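Local coordinates for hemerythrin-like domain-containing protein (Streptococcus mutans, PDB 2QKP), which is of unknown function but includes in this C-terminal piece a PAS domain, a fold that often serves in sensing and signalling, at residues 7-12 with 16-21; 42-47 with 60-65; 83-86 with 92-95; 79-84 with 108-113. All blocks are in the same frame, centred on the assembly; numbering follows the deposited sequence. Where two conformers were deposited one is given.

Contact 1. Residues 7-12 with 16-21; sequences TQQPFG and LSVEQA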
loop_
_atom_site.group_PDB
_atom_site.type_symbol
_atom_site.label_atom_id
_atom_site.label_comp_id
_atom_site.label_asym_id
_atom_site.label_seq_id
_atom_site.Cartn_x
_atom_site.Cartn_y
_atom_site.Cartn_z
ATOM N N THR A 7 10.401 10.367 15.214
ATOM C CA THR A 7 11.791 9.883 15.133
ATOM C C THR A 7 11.909 8.643 14.254
ATOM O O THR A 7 11.075 7.716 14.346
ATOM C CB THR A 7 12.392 9.615 16.548
ATOM O OG1 THR A 7 12.308 10.821 17.334
ATOM C CG2 THR A 7 13.868 9.134 16.486
ATOM N N GLN A 8 12.945 8.626 13.415
ATOM C CA GLN A 8 13.170 7.486 12.479
ATOM C C GLN A 8 13.411 6.191 13.201
ATOM O O GLN A 8 14.030 6.169 14.279
ATOM C CB GLN A 8 14.366 7.763 11.563
ATOM C CG GLN A 8 14.180 8.972 10.686
ATOM C CD GLN A 8 12.918 8.906 9.914
ATOM O OE1 GLN A 8 12.638 7.901 9.262
ATOM N NE2 GLN A 8 12.123 9.971 9.970
ATOM N N GLN A 9 12.861 5.108 12.642
ATOM C CA GLN A 9 13.135 3.767 13.154
ATOM C C GLN A 9 13.076 2.773 11.999
ATOM O O GLN A 9 12.558 3.097 10.948
ATOM C CB GLN A 9 12.132 3.361 14.222
ATOM C CG GLN A 9 10.658 3.368 13.805
ATOM C CD GLN A 9 9.777 3.042 14.976
ATOM O OE1 GLN A 9 9.821 1.921 15.496
ATOM N NE2 GLN A 9 8.980 4.007 15.415
ATOM N N PRO A 10 13.645 1.573 12.187
ATOM C CA PRO A 10 13.632 0.673 11.043
ATOM C C PRO A 10 12.225 0.318 10.557
ATOM O O PRO A 10 11.320 0.033 11.361
ATOM C CB PRO A 10 14.353 -0.576 11.556
ATOM C CG PRO A 10 15.209 -0.072 12.659
ATOM C CD PRO A 10 14.424 1.037 13.314
ATOM N N PHE A 11 12.055 0.352 9.246
ATOM C CA PHE A 11 10.835 -0.168 8.604
ATOM C C PHE A 11 11.324 -0.804 7.322
ATOM O O PHE A 11 12.132 -0.203 6.600
ATOM C CB PHE A 11 9.895 0.978 8.242
ATOM C CG PHE A 11 8.807 1.275 9.271
ATOM C CD1 PHE A 11 7.524 0.703 9.142
ATOM C CD2 PHE A 11 9.051 2.161 10.330
ATOM C CE1 PHE A 11 6.485 1.020 10.076
ATOM C CE2 PHE A 11 8.062 2.477 11.243
ATOM C CZ PHE A 11 6.755 1.933 11.106
ATOM N N GLY A 12 10.854 -2.009 6.996
ATOM C CA GLY A 12 11.188 -2.565 5.682
ATOM C C GLY A 12 12.698 -2.636 5.519
ATOM O O GLY A 12 13.416 -3.026 6.433
ATOM N N LEU A 16 11.643 4.719 8.648
ATOM C CA LEU A 16 10.527 5.677 8.613
ATOM C C LEU A 16 10.231 6.048 10.052
ATOM O O LEU A 16 10.484 5.252 10.955
ATOM C CB LEU A 16 9.247 5.046 8.058
ATOM C CG LEU A 16 9.271 4.596 6.590
ATOM C CD1 LEU A 16 8.019 3.791 6.296
ATOM C CD2 LEU A 16 9.354 5.783 5.646
ATOM N N SER A 17 9.637 7.220 10.250
ATOM C CA SER A 17 8.991 7.494 11.545
ATOM C C SER A 17 7.566 6.947 11.437
ATOM O O SER A 17 7.097 6.685 10.353
ATOM C CB SER A 17 8.954 9.010 11.785
ATOM O OG SER A 17 8.152 9.641 10.806
ATOM N N VAL A 18 6.878 6.782 12.563
ATOM C CA VAL A 18 5.468 6.463 12.584
ATOM C C VAL A 18 4.661 7.500 11.776
ATOM O O VAL A 18 3.799 7.123 10.969
ATOM C CB VAL A 18 4.929 6.413 14.058
ATOM C CG1 VAL A 18 3.390 6.502 14.072
ATOM C CG2 VAL A 18 5.389 5.143 14.744
ATOM N N GLU A 19 4.995 8.791 11.916
ATOM C CA GLU A 19 4.289 9.840 11.161
ATOM C C GLU A 19 4.429 9.568 9.651
ATOM O O GLU A 19 3.462 9.636 8.902
ATOM C CB GLU A 19 4.866 11.229 11.523
ATOM C CG GLU A 19 4.401 12.411 10.625
ATOM C CD GLU A 19 5.408 13.612 10.582
ATOM O OE1 GLU A 19 6.586 13.508 11.045
ATOM O OE2 GLU A 19 5.023 14.688 10.056
ATOM N N GLN A 20 5.633 9.210 9.225
ATOM C CA GLN A 20 5.871 8.953 7.790
ATOM C C GLN A 20 5.200 7.656 7.300
ATOM O O GLN A 20 4.667 7.633 6.182
ATOM C CB GLN A 20 7.345 8.900 7.472
ATOM C CG GLN A 20 8.004 10.308 7.481
ATOM C CD GLN A 20 9.493 10.204 7.448
ATOM O OE1 GLN A 20 10.076 9.250 7.982
ATOM N NE2 GLN A 20 10.146 11.194 6.801
ATOM N N ALA A 21 5.235 6.618 8.129
ATOM C CA ALA A 21 4.583 5.339 7.746
ATOM C C ALA A 21 3.086 5.610 7.616
ATOM O O ALA A 21 2.447 5.144 6.677
ATOM C CB ALA A 21 4.861 4.233 8.740
HETATM O O HOH W 1 8.579 6.931 15.035
#

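Contact 2. Residues 42-47 with 60-65; sequences QYYNDS and SQVGRN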
loop_
_atom_site.group_PDB
_atom_site.type_symbol
_atom_site.label_atom_id
_atom_site.label_comp_id
_atom_site.label_asym_id
_atom_site.label_seq_id
_atom_site.Cartn_x
_atom_site.Cartn_y
_atom_site.Cartn_z
ATOM N N GLN A 42 -9.152 -3.389 13.625
ATOM C CA GLN A 42 -8.301 -2.424 14.335
ATOM C C GLN A 42 -8.153 -1.118 13.604
ATOM O O GLN A 42 -7.920 -0.078 14.212
ATOM C CB GLN A 42 -6.872 -2.952 14.423
ATOM C CG GLN A 42 -6.529 -3.731 15.631
ATOM C CD GLN A 42 -5.056 -4.048 15.711
ATOM O OE1 GLN A 42 -4.678 -5.096 16.220
ATOM N NE2 GLN A 42 -4.207 -3.137 15.243
ATOM N N TYR A 43 -8.181 -1.175 12.272
ATOM C CA TYR A 43 -7.567 -0.097 11.496
ATOM C C TYR A 43 -8.118 0.013 10.088
ATOM O O TYR A 43 -8.330 -1.010 9.428
ATOM C CB TYR A 43 -6.056 -0.379 11.410
ATOM C CG TYR A 43 -5.342 0.411 10.319
ATOM C CD1 TYR A 43 -4.920 1.734 10.549
ATOM C CD2 TYR A 43 -5.090 -0.156 9.064
ATOM C CE1 TYR A 43 -4.242 2.481 9.560
ATOM C CE2 TYR A 43 -4.438 0.586 8.059
ATOM C CZ TYR A 43 -4.032 1.904 8.315
ATOM O OH TYR A 43 -3.371 2.583 7.337
ATOM N N TYR A 44 -8.322 1.243 9.619
ATOM C CA TYR A 44 -8.472 1.481 8.178
ATOM C C TYR A 44 -7.791 2.781 7.864
ATOM O O TYR A 44 -7.683 3.646 8.725
ATOM C CB TYR A 44 -9.936 1.431 7.699
ATOM C CG TYR A 44 -10.900 2.507 8.263
ATOM C CD1 TYR A 44 -11.359 3.566 7.451
ATOM C CD2 TYR A 44 -11.394 2.417 9.558
ATOM C CE1 TYR A 44 -12.268 4.522 7.947
ATOM C CE2 TYR A 44 -12.322 3.375 10.057
ATOM C CZ TYR A 44 -12.745 4.407 9.241
ATOM O OH TYR A 44 -13.648 5.346 9.759
ATOM N N ASN A 45 -7.257 2.897 6.655
ATOM C CA ASN A 45 -6.442 4.070 6.330
ATOM C C ASN A 45 -7.342 5.284 6.063
ATOM O O ASN A 45 -8.563 5.157 6.004
ATOM C CB ASN A 45 -5.441 3.790 5.178
ATOM C CG ASN A 45 -6.094 3.512 3.863
ATOM O OD1 ASN A 45 -7.268 3.121 3.768
ATOM N ND2 ASN A 45 -5.309 3.699 2.794
ATOM N N ASP A 46 -6.736 6.458 5.960
ATOM C CA ASP A 46 -7.487 7.662 5.593
ATOM C C ASP A 46 -7.111 8.058 4.155
ATOM O O ASP A 46 -6.324 8.992 3.941
ATOM C CB ASP A 46 -7.177 8.783 6.600
ATOM C CG ASP A 46 -8.002 10.024 6.360
ATOM O OD1 ASP A 46 -9.207 9.877 6.038
ATOM O OD2 ASP A 46 -7.428 11.136 6.488
ATOM N N SER A 47 -7.657 7.369 3.155
ATOM C CA SER A 47 -7.219 7.641 1.771
ATOM C C SER A 47 -8.250 8.291 0.830
ATOM O O SER A 47 -7.848 8.917 -0.163
ATOM C CB SER A 47 -6.563 6.411 1.122
ATOM O OG SER A 47 -5.783 6.799 0.002
ATOM N N SER A 60 -16.640 4.182 14.565
ATOM C CA SER A 60 -17.429 3.473 15.577
ATOM C C SER A 60 -17.161 1.981 15.531
ATOM O O SER A 60 -17.271 1.281 16.544
ATOM C CB SER A 60 -18.921 3.732 15.340
ATOM O OG SER A 60 -19.118 5.008 14.742
ATOM N N GLN A 61 -16.784 1.505 14.341
ATOM C CA GLN A 61 -16.520 0.095 14.111
ATOM C C GLN A 61 -15.160 -0.345 14.633
ATOM O O GLN A 61 -14.970 -1.510 14.937
ATOM C CB GLN A 61 -16.660 -0.226 12.624
ATOM C CG GLN A 61 -18.020 0.182 12.039
ATOM C CD GLN A 61 -18.123 -0.124 10.563
ATOM O OE1 GLN A 61 -17.226 0.205 9.795
ATOM N NE2 GLN A 61 -19.212 -0.770 10.160
ATOM N N VAL A 62 -14.223 0.589 14.765
ATOM C CA VAL A 62 -12.868 0.286 15.238
ATOM C C VAL A 62 -12.871 -0.280 16.651
ATOM O O VAL A 62 -13.556 0.258 17.536
ATOM C CB VAL A 62 -11.967 1.536 15.236
ATOM C CG1 VAL A 62 -10.590 1.220 15.824
ATOM C CG2 VAL A 62 -11.840 2.106 13.822
ATOM N N GLY A 63 -12.093 -1.345 16.861
ATOM C CA GLY A 63 -11.997 -2.006 18.163
ATOM C C GLY A 63 -13.017 -3.113 18.333
ATOM O O GLY A 63 -12.936 -3.886 19.295
ATOM N N ARG A 64 -13.974 -3.194 17.410
ATOM C CA ARG A 64 -15.023 -4.209 17.443
ATOM C C ARG A 64 -14.606 -5.492 16.741
ATOM O O ARG A 64 -13.850 -5.452 15.757
ATOM C CB ARG A 64 -16.310 -3.692 16.789
ATOM C CG ARG A 64 -16.963 -2.514 17.493
ATOM C CD ARG A 64 -18.408 -2.348 17.057
ATOM N NE ARG A 64 -18.936 -1.034 17.420
ATOM C CZ ARG A 64 -19.311 -0.682 18.650
ATOM N NH1 ARG A 64 -19.221 -1.547 19.660
ATOM N NH2 ARG A 64 -19.772 0.544 18.870
ATOM N N ASN A 65 -15.100 -6.629 17.247
ATOM C CA ASN A 65 -14.949 -7.904 16.560
ATOM C C ASN A 65 -15.547 -7.793 15.160
ATOM O O ASN A 65 -16.546 -7.091 14.948
ATOM C CB ASN A 65 -15.625 -9.033 17.358
ATOM C CG ASN A 65 -15.238 -10.426 16.873
ATOM O OD1 ASN A 65 -15.563 -10.825 15.752
ATOM N ND2 ASN A 65 -14.579 -11.192 17.741
#

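Contact 3. Residues 83-86 with 92-95; sequences ELLR and KVNM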
loop_
_atom_site.group_PDB
_atom_site.type_symbol
_atom_site.label_atom_id
_atom_site.label_comp_id
_atom_site.label_asym_id
_atom_site.label_seq_id
_atom_site.Cartn_x
_atom_site.Cartn_y
_atom_site.Cartn_z
ATOM N N GLU A 83 -11.179 -18.016 7.238
ATOM C CA GLU A 83 -10.750 -19.373 7.529
ATOM C C GLU A 83 -9.703 -19.903 6.535
ATOM O O GLU A 83 -8.708 -20.530 6.939
ATOM C CB GLU A 83 -11.950 -20.345 7.604
ATOM C CG GLU A 83 -11.438 -21.749 7.916
ATOM C CD GLU A 83 -12.512 -22.779 8.182
ATOM O OE1 GLU A 83 -13.471 -22.877 7.373
ATOM O OE2 GLU A 83 -12.354 -23.525 9.190
ATOM N N LEU A 84 -9.932 -19.665 5.253
ATOM C CA LEU A 84 -9.019 -20.090 4.188
ATOM C C LEU A 84 -7.652 -19.467 4.403
ATOM O O LEU A 84 -6.630 -20.129 4.269
ATOM C CB LEU A 84 -9.509 -19.612 2.820
ATOM C CG LEU A 84 -10.609 -20.418 2.117
ATOM C CD1 LEU A 84 -11.283 -19.565 1.036
ATOM C CD2 LEU A 84 -9.984 -21.684 1.527
ATOM N N LEU A 85 -7.640 -18.166 4.695
ATOM C CA LEU A 85 -6.377 -17.444 4.886
ATOM C C LEU A 85 -5.632 -17.914 6.129
ATOM O O LEU A 85 -4.431 -18.142 6.077
ATOM C CB LEU A 85 -6.657 -15.917 4.963
ATOM C CG LEU A 85 -7.206 -15.306 3.686
ATOM C CD1 LEU A 85 -7.611 -13.805 3.940
ATOM C CD2 LEU A 85 -6.273 -15.447 2.444
ATOM N N ARG A 86 -6.347 -18.009 7.249
ATOM C CA ARG A 86 -5.719 -18.395 8.502
ATOM C C ARG A 86 -5.145 -19.817 8.412
ATOM O O ARG A 86 -4.034 -20.076 8.855
ATOM C CB ARG A 86 -6.671 -18.243 9.688
ATOM C CG ARG A 86 -5.949 -18.630 10.973
ATOM C CD ARG A 86 -6.919 -18.809 12.074
ATOM N NE ARG A 86 -7.408 -17.533 12.582
ATOM C CZ ARG A 86 -6.855 -16.832 13.580
ATOM N NH1 ARG A 86 -5.733 -17.229 14.172
ATOM N NH2 ARG A 86 -7.434 -15.700 13.981
ATOM N N LYS A 92 -4.066 -15.242 -0.588
ATOM C CA LYS A 92 -4.962 -14.186 -1.050
ATOM C C LYS A 92 -6.281 -14.745 -1.580
ATOM O O LYS A 92 -6.319 -15.864 -2.132
ATOM C CB LYS A 92 -4.312 -13.385 -2.189
ATOM C CG LYS A 92 -3.060 -12.601 -1.797
ATOM C CD LYS A 92 -2.455 -11.893 -2.997
ATOM C CE LYS A 92 -1.677 -12.853 -3.889
ATOM N NZ LYS A 92 -0.815 -12.176 -4.904
ATOM N N VAL A 93 -7.341 -13.955 -1.428
ATOM C CA VAL A 93 -8.621 -14.205 -2.078
ATOM C C VAL A 93 -8.990 -12.889 -2.739
ATOM O O VAL A 93 -8.972 -11.844 -2.077
ATOM C CB VAL A 93 -9.683 -14.609 -1.062
ATOM C CG1 VAL A 93 -11.072 -14.704 -1.690
ATOM C CG2 VAL A 93 -9.301 -15.949 -0.445
ATOM N N ASN A 94 -9.360 -12.946 -4.023
ATOM C CA ASN A 94 -9.699 -11.738 -4.786
ATOM C C ASN A 94 -11.145 -11.792 -5.295
ATOM O O ASN A 94 -11.676 -12.882 -5.593
ATOM C CB ASN A 94 -8.773 -11.593 -5.984
ATOM C CG ASN A 94 -7.302 -11.668 -5.611
ATOM O OD1 ASN A 94 -6.593 -12.616 -5.976
ATOM N ND2 ASN A 94 -6.829 -10.662 -4.905
ATOM N N MET A 95 -11.782 -10.628 -5.321
ATOM C CA MET A 95 -13.052 -10.445 -6.002
ATOM C C MET A 95 -13.069 -9.119 -6.776
ATOM O O MET A 95 -12.314 -8.192 -6.480
ATOM C CB MET A 95 -14.256 -10.593 -5.035
ATOM C CG MET A 95 -14.081 -10.193 -3.591
ATOM S SD MET A 95 -13.108 -11.253 -2.488
ATOM C CE MET A 95 -14.362 -12.312 -1.745
#

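Contact 4. Residues 79-84 with 108-113; sequences KKVFEL and VTYAAV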
loop_
_atom_site.group_PDB
_atom_site.type_symbol
_atom_site.label_atom_id
_atom_site.label_comp_id
_atom_site.label_asym_id
_atom_site.label_seq_id
_atom_site.Cartn_x
_atom_site.Cartn_y
_atom_site.Cartn_z
ATOM N N LYS A 79 -16.385 -14.783 6.853
ATOM C CA LYS A 79 -15.850 -15.813 7.741
ATOM C C LYS A 79 -15.130 -16.929 6.973
ATOM O O LYS A 79 -14.075 -17.398 7.407
ATOM C CB LYS A 79 -16.968 -16.423 8.581
ATOM C CG LYS A 79 -17.537 -15.491 9.623
ATOM C CD LYS A 79 -18.816 -16.078 10.201
ATOM C CE LYS A 79 -19.144 -15.464 11.560
ATOM N NZ LYS A 79 -20.593 -15.688 11.897
ATOM N N LYS A 80 -15.703 -17.359 5.846
ATOM C CA LYS A 80 -15.100 -18.440 5.060
ATOM C C LYS A 80 -13.764 -17.983 4.466
ATOM O O LYS A 80 -12.817 -18.772 4.395
ATOM C CB LYS A 80 -16.004 -18.892 3.911
ATOM C CG LYS A 80 -17.258 -19.646 4.354
ATOM C CD LYS A 80 -17.981 -20.261 3.167
ATOM C CE LYS A 80 -19.105 -19.362 2.652
ATOM N NZ LYS A 80 -20.134 -20.154 1.888
ATOM N N VAL A 81 -13.727 -16.728 4.016
ATOM C CA VAL A 81 -12.468 -16.127 3.540
ATOM C C VAL A 81 -11.424 -16.150 4.659
ATOM O O VAL A 81 -10.276 -16.557 4.445
ATOM C CB VAL A 81 -12.646 -14.678 3.022
ATOM C CG1 VAL A 81 -11.277 -14.054 2.751
ATOM C CG2 VAL A 81 -13.547 -14.638 1.769
ATOM N N PHE A 82 -11.804 -15.691 5.848
ATOM C CA PHE A 82 -10.831 -15.625 6.973
ATOM C C PHE A 82 -10.308 -17.010 7.316
ATOM O O PHE A 82 -9.138 -17.178 7.629
ATOM C CB PHE A 82 -11.466 -15.006 8.224
ATOM C CG PHE A 82 -11.447 -13.493 8.234
ATOM C CD1 PHE A 82 -11.679 -12.769 7.069
ATOM C CD2 PHE A 82 -11.228 -12.803 9.418
ATOM C CE1 PHE A 82 -11.673 -11.347 7.068
ATOM C CE2 PHE A 82 -11.231 -11.391 9.431
ATOM C CZ PHE A 82 -11.455 -10.674 8.251
ATOM N N GLU A 83 -11.179 -18.016 7.238
ATOM C CA GLU A 83 -10.750 -19.373 7.529
ATOM C C GLU A 83 -9.703 -19.903 6.535
ATOM O O GLU A 83 -8.708 -20.530 6.939
ATOM C CB GLU A 83 -11.950 -20.345 7.604
ATOM C CG GLU A 83 -11.438 -21.749 7.916
ATOM C CD GLU A 83 -12.512 -22.779 8.182
ATOM O OE1 GLU A 83 -13.471 -22.877 7.373
ATOM O OE2 GLU A 83 -12.354 -23.525 9.190
ATOM N N LEU A 84 -9.932 -19.665 5.253
ATOM C CA LEU A 84 -9.019 -20.090 4.188
ATOM C C LEU A 84 -7.652 -19.467 4.403
ATOM O O LEU A 84 -6.630 -20.129 4.269
ATOM C CB LEU A 84 -9.509 -19.612 2.820
ATOM C CG LEU A 84 -10.609 -20.418 2.117
ATOM C CD1 LEU A 84 -11.283 -19.565 1.036
ATOM C CD2 LEU A 84 -9.984 -21.684 1.527
ATOM N N VAL A 108 -10.818 -6.324 -5.223
ATOM C CA VAL A 108 -10.739 -6.487 -3.772
ATOM C C VAL A 108 -9.781 -7.616 -3.486
ATOM O O VAL A 108 -9.842 -8.669 -4.119
ATOM C CB VAL A 108 -12.132 -6.850 -3.166
ATOM C CG1 VAL A 108 -12.050 -6.972 -1.666
ATOM C CG2 VAL A 108 -13.174 -5.814 -3.529
ATOM N N THR A 109 -8.885 -7.398 -2.534
ATOM C CA THR A 109 -8.040 -8.506 -2.091
ATOM C C THR A 109 -8.106 -8.655 -0.586
ATOM O O THR A 109 -8.000 -7.672 0.143
ATOM C CB THR A 109 -6.565 -8.258 -2.448
ATOM O OG1 THR A 109 -6.435 -8.067 -3.852
ATOM C CG2 THR A 109 -5.685 -9.420 -1.981
ATOM N N TYR A 110 -8.281 -9.896 -0.130
ATOM C CA TYR A 110 -8.094 -10.258 1.271
ATOM C C TYR A 110 -6.840 -11.080 1.345
ATOM O O TYR A 110 -6.732 -12.115 0.650
ATOM C CB TYR A 110 -9.236 -11.154 1.744
ATOM C CG TYR A 110 -10.565 -10.476 1.824
ATOM C CD1 TYR A 110 -10.975 -9.889 3.024
ATOM C CD2 TYR A 110 -11.421 -10.448 0.733
ATOM C CE1 TYR A 110 -12.224 -9.256 3.139
ATOM C CE2 TYR A 110 -12.699 -9.804 0.832
ATOM C CZ TYR A 110 -13.071 -9.217 2.046
ATOM O OH TYR A 110 -14.308 -8.593 2.239
ATOM N N ALA A 111 -5.883 -10.648 2.170
ATOM C CA ALA A 111 -4.598 -11.297 2.242
ATOM C C ALA A 111 -4.247 -11.733 3.643
ATOM O O ALA A 111 -4.531 -11.015 4.586
ATOM C CB ALA A 111 -3.510 -10.339 1.695
ATOM N N ALA A 112 -3.604 -12.897 3.783
ATOM C CA ALA A 112 -3.107 -13.343 5.088
ATOM C C ALA A 112 -1.871 -12.532 5.398
ATOM O O ALA A 112 -0.987 -12.384 4.525
ATOM C CB ALA A 112 -2.718 -14.848 5.043
ATOM N N VAL A 113 -1.829 -11.957 6.594
ATOM C CA VAL A 113 -0.602 -11.260 7.031
ATOM C C VAL A 113 0.178 -12.257 7.892
ATOM O O VAL A 113 -0.329 -12.722 8.922
ATOM C CB VAL A 113 -0.930 -9.982 7.838
ATOM C CG1 VAL A 113 0.338 -9.274 8.273
ATOM C CG2 VAL A 113 -1.781 -9.045 7.016
#

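Contact 1. Residues 7-12 with 16-21
Gln9 and Leu16 pair across a short antiparallel beta hairpin whose second strand runs straight into a helix capped by Ser17. The backbone bonds come first. Gln9 N donates to Leu16 O at 2.9 Å, and Leu16 N returns a bond of 3.0 Å to Gln9 O, so the two residues form a hydrogen-bonded antiparallel pair.

Side-chain polar contacts then tie the hairpin to the helix start. Ser17 and Gln20 make a capping box: Gln20 N bonds to Ser17 OG, and Ser17 N to Gln20 OE1. The same OE1 takes a second bond, 2.9 Å from Gln8 NE2, which lies 48° out of its carbonyl plane; the bend at chi2 (-53°) folds Gln8 back to reach it. A third donor, Gln42 NE2 of the second subunit, also bonds to this oxygen.

Apolar packing adds to this: Phe11 lies against Leu16, with CD2 3.7 Å from its CB, and the methyl of Ala21 makes an off-centre CH-pi contact 4.2 Å from the ring centroid. Finally, one water gives a hydrogen to Thr7 O and accepts from Gln9 NE2 and from Val18 N, the latter at 3.0 Å.

Contact 2. Residues 42-47 with 60-65
With CG wedged between its own backbone N and carbonyl carbon (chi1 64°), Tyr44 swings its ring toward Val62; with CG1 anti to the backbone N (chi1 176°), the valine directs CG1 to the strand backbone and CG2 to the ring. CG2 meets the tyrosine ring at its edge, near the ring plane, 4.0 Å from CE2, and the two side chains cross at about a right angle. CG1 rests 3.4 Å from Gln42 O. No hydrogen bond links 42-47 with 60-65; the join is one valine plugged against the strand.

A type II beta turn from Gln61 to Arg64 presents that valine, closed by Arg64 N on Gln61 O at 3.2 Å. Gly63 takes the third position with a phi of 90°, as this turn favours.

In the PAS domain this is the outer strand 41-44, with a classic beta bulge where Gln42 and Tyr43 both face Phe34 of strand 31-36. Backbone bonds from Gly63 and Arg64 to Phe41 hold the turn to the strand's start. Asn13 of the second subunit packs on Tyr44 and Val62, while the loop 60-65 leads on toward helix 72-86.

Contact 3. Residues 83-86 with 92-95
Val93 faces Leu84 and Leu85 where the long connecting helix of the PAS domain, 72-86, ends and the chain turns back into strand 92-99, the strand at one border of the antiparallel sheet. The valine's CA-CB bond points at the helix, and its CG2 methyl is met by a methyl of each leucine. Leu84 also points its CB at the strand and offers CD1, a loose touch of 4.4 Å to Val93 CG2. Leu85 starts out across the contact rather than at it, yet its chain carries CD2 to 4.2 Å from the same Val93 CG2. The two leucine methyls stand 6.6 Å apart, CD1 of Leu84 to CD2 of Leu85, and the valine methyl is shared between them.

Leu85 does more than meet the valine. Its CG lies anti to the carbonyl carbon (chi1 -65°), and from there the branches part: CD2 goes to the start of the strand, close to the backbone of Lys92, while CD1 heads inward to Tyr110 on strand 104-114. The CA-CB bond of Lys92 points away from the helix, and the residue is met through its main chain.

All of this is apolar packing, with no hydrogen bond between 83-86 and 92-95. The helix end has polar ties to another strand, since Arg114 NH2 bonds to the carbonyl oxygens of Leu85 and Arg86. Backbone bonds from Val93 to Tyr110 keep the strand in the sheet. At the first residue of the strand, Leu85 CD2 sits 3.8 Å from Lys92 N.

Contact 4. Residues 79-84 with 108-113
In the PAS fold of this domain, the long connecting helix 72-86 packs on the antiparallel sheet through Val81 and Phe82, which meet Tyr110 of strand 104-114. Tyr110 is the one residue of 108-113 that reaches the helix segment: its CA-CB bond points that way, whereas the methyl of Ala111 next to it points away. CG anti to the carbonyl carbon (chi1 -68°) puts the tyrosine ring beside its own backbone N and leaves CB facing Val81.

Val81 does most of the touching. Its CB also faces the other segment, and CG1, set anti to the backbone N, comes down beside the root of the tyrosine, 3.7 Å from CB of Tyr110 and 3.8 Å from its CG. The same methyl lies about equally far from CD1 and CD2 of Tyr110, so it sits over the start of the ring. The two side chains cross at about a right angle.

Phe82, one residue on, makes a lighter contact on the same side of the tyrosine ring plane, farther out, at CD1, and its ring also touches Val35 of strand 31-36. The phenyl and phenol planes are inclined by about 63°, and the approach is oblique, not a stack.

Nothing polar passes between 79-84 and 108-113. Strand 104-114 is an inner strand, bonded through Tyr110 to Val93 on one neighbour and through Ala111 to Leu124 on the other. Met95 of strand 92-99 adds to the cover of the tyrosine. The looser of the two contacts on Tyr110 brings Phe82 CE1 to 4.4 Å from Tyr110 CD1.

Overall arrangement
Contacts 1 and 2 come first along the chain, one after the other, and contacts 3 and 4 both start from helix 72-86. Those last two are almost one site: their centres lie about 3 Å apart, they share Glu83 and Leu84, and their strands, 92-99 and 104-114, are neighbours in the five-stranded sheet. Contact 2 sits at the sheet's other border, on strand 41-44, about 17 Å from contact 4 between centres. Contact 1 lies farther out, about 29 Å from contact 3 between centres, on the opposite side of the chain's centre. Contacts 1 and 2 come together across the dimer, where the start of helix 18-27 of one subunit meets strand 41-44 of the other.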